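Local coordinates for AclR protein (Streptomyces galilaeus, PDB 2GEY) that is a putative hydroxylase that probably acts in the biosynthesis of aromatic polyketide antibiotics, with a fold related to SnoaL-like polyketide cyclases, at residues Val120-Met123 with Arg124-Leu127. Sequence-based numbering, arbitrary orientation. Where two conformers were deposited one is given.
Sequences VINM and RPLL
Asn122 and Arg124 meet where strand 113-122 ends and helix 124-129 begins. The backbone N-H of Arg124 donates to Asn122 OD1, with N and OD1 3.0 Å apart. The bond is moderately bent, 151° at the hydrogen. The donor stands well above the amide's carbonyl plane. CG of Asn122 lies anti to its own backbone N (chi1 173°), which swings the amide forward alongside the Arg124 side chain.

Met123 occupies the N-cap position. Met123 O starts the helical bonding by accepting from Leu127 N at 2.8 Å, and this bond is nearly straight. CG and CD1 of Leu127 pack close to the same oxygen. Pro125 has no N-H to donate, and fits the first turn with its CD set against Met123 C at 3.3 Å.

The dense side is apolar. Leu126 is buried between Phe58, Phe89, Val99 and Trp101. The Met123 side chain runs beside it in the same direction and also touches Trp101. Met123 has two conformers and borders a bound tetraethylene glycol, probably from the crystallisation liquor. The solvent side is polar. Arg124 is exposed, but the bend at chi3 (68°) turns its guanidinium toward the second subunit. There Glu38 of that subunit takes Arg124 NH1 on OE1 as a salt bridge and Asn122 ND2 on OE2 as a hydrogen bond. One carboxylate thus bridges the strand end and the helix start.

This is an Asx turn at a strand-to-helix junction, set at the subunit interface of a SnoaL-like, NTF2-type alpha+beta barrel.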
ATOM      1  N   VAL A 120       3.361  -2.540  -4.966  1.00 25.27           N
ATOM      2  CA  VAL A 120       3.364  -2.231  -3.547  1.00 25.25           C
ATOM      3  C   VAL A 120       2.368  -3.198  -2.940  1.00 24.95           C
ATOM      4  O   VAL A 120       1.162  -3.121  -3.215  1.00 24.49           O
ATOM      5  CB  VAL A 120       2.958  -0.770  -3.268  1.00 24.93           C
ATOM      6  CG1 VAL A 120       2.829  -0.528  -1.773  1.00 25.25           C
ATOM      7  CG2 VAL A 120       3.956   0.195  -3.892  1.00 25.37           C
ATOM      8  N   ILE A 121       2.871  -4.128  -2.133  1.00 25.34           N
ATOM      9  CA  ILE A 121       2.058  -5.204  -1.619  1.00 25.94           C
ATOM     10  C   ILE A 121       1.947  -5.119  -0.102  1.00 25.88           C
ATOM     11  O   ILE A 121       2.959  -5.113   0.601  1.00 26.14           O
ATOM     12  CB  ILE A 121       2.624  -6.578  -2.012  1.00 25.83           C
ATOM     13  CG1 ILE A 121       2.811  -6.663  -3.532  1.00 26.61           C
ATOM     14  CG2 ILE A 121       1.698  -7.694  -1.505  1.00 25.99           C
ATOM     15  CD1 ILE A 121       3.550  -7.873  -3.988  1.00 27.69           C
ATOM     16  N   ASN A 122       0.707  -5.028   0.373  1.00 26.31           N
ATOM     17  CA  ASN A 122       0.393  -5.082   1.786  1.00 26.54           C
ATOM     18  C   ASN A 122      -0.057  -6.481   2.160  1.00 26.46           C
ATOM     19  O   ASN A 122      -1.229  -6.833   1.961  1.00 26.00           O
ATOM     20  CB  ASN A 122      -0.714  -4.088   2.146  1.00 26.49           C
ATOM     21  CG  ASN A 122      -1.173  -4.236   3.580  1.00 26.47           C
ATOM     22  OD1 ASN A 122      -0.418  -4.708   4.420  1.00 26.63           O
ATOM     23  ND2 ASN A 122      -2.415  -3.853   3.864  1.00 26.96           N
ATOM     24  N   MET A 123       0.874  -7.246   2.731  1.00 26.89           N
ATOM     25  CA  MET A 123       0.591  -8.608   3.176  0.70 27.92           C
ATOM     26  C   MET A 123       0.200  -8.664   4.655  1.00 27.39           C
ATOM     27  O   MET A 123       0.003  -9.741   5.217  1.00 26.58           O
ATOM     28  CB  MET A 123       1.805  -9.500   2.945  0.70 28.19           C
ATOM     29  CG  MET A 123       2.231  -9.612   1.493  0.70 30.19           C
ATOM     30  SD  MET A 123       2.450 -11.319   1.003  0.70 33.17           S
ATOM     31  CE  MET A 123       0.783 -11.639   0.455  0.70 35.02           C
ATOM     32  N   ARG A 124       0.057  -7.507   5.295  1.00 27.18           N
ATOM     33  CA  ARG A 124      -0.260  -7.498   6.726  1.00 27.15           C
ATOM     34  C   ARG A 124      -1.376  -8.489   7.131  1.00 26.66           C
ATOM     35  O   ARG A 124      -1.163  -9.304   8.028  1.00 26.50           O
ATOM     36  CB  ARG A 124      -0.572  -6.072   7.205  1.00 27.00           C
ATOM     37  CG  ARG A 124      -0.609  -5.919   8.725  1.00 27.86           C
ATOM     38  CD  ARG A 124      -1.508  -4.760   9.146  1.00 27.39           C
ATOM     39  NE  ARG A 124      -2.912  -5.054   8.863  1.00 27.39           N
ATOM     40  CZ  ARG A 124      -3.690  -5.826   9.616  1.00 29.59           C
ATOM     41  NH1 ARG A 124      -4.943  -6.054   9.251  1.00 30.07           N
ATOM     42  NH2 ARG A 124      -3.239  -6.359  10.748  1.00 30.72           N
ATOM     43  N   PRO A 125      -2.548  -8.454   6.458  1.00 26.78           N
ATOM     44  CA  PRO A 125      -3.642  -9.340   6.874  1.00 26.75           C
ATOM     45  C   PRO A 125      -3.295 -10.822   6.717  1.00 26.83           C
ATOM     46  O   PRO A 125      -3.718 -11.651   7.529  1.00 26.51           O
ATOM     47  CB  PRO A 125      -4.797  -8.971   5.928  1.00 27.15           C
ATOM     48  CG  PRO A 125      -4.398  -7.737   5.246  1.00 27.01           C
ATOM     49  CD  PRO A 125      -2.916  -7.646   5.280  1.00 26.90           C
ATOM     50  N   LEU A 126      -2.531 -11.144   5.679  1.00 26.81           N
ATOM     51  CA  LEU A 126      -2.081 -12.514   5.467  1.00 26.96           C
ATOM     52  C   LEU A 126      -1.076 -12.925   6.533  1.00 26.91           C
ATOM     53  O   LEU A 126      -1.125 -14.049   7.045  1.00 27.15           O
ATOM     54  CB  LEU A 126      -1.458 -12.665   4.075  1.00 26.78           C
ATOM     55  CG  LEU A 126      -0.916 -14.051   3.711  1.00 27.22           C
ATOM     56  CD1 LEU A 126      -2.015 -15.103   3.781  1.00 28.18           C
ATOM     57  CD2 LEU A 126      -0.296 -14.022   2.323  1.00 27.43           C
ATOM     58  N   LEU A 127      -0.163 -12.018   6.868  1.00 27.01           N
ATOM     59  CA  LEU A 127       0.832 -12.301   7.903  1.00 27.41           C
ATOM     60  C   LEU A 127       0.179 -12.597   9.253  1.00 27.43           C
ATOM     61  O   LEU A 127       0.659 -13.456   9.998  1.00 26.89           O
ATOM     62  CB  LEU A 127       1.840 -11.159   8.030  1.00 27.76           C
ATOM     63  CG  LEU A 127       2.755 -10.953   6.818  1.00 28.52           C
ATOM     64  CD1 LEU A 127       3.432  -9.587   6.889  1.00 29.53           C
ATOM     65  CD2 LEU A 127       3.787 -12.068   6.703  1.00 30.14           C
TER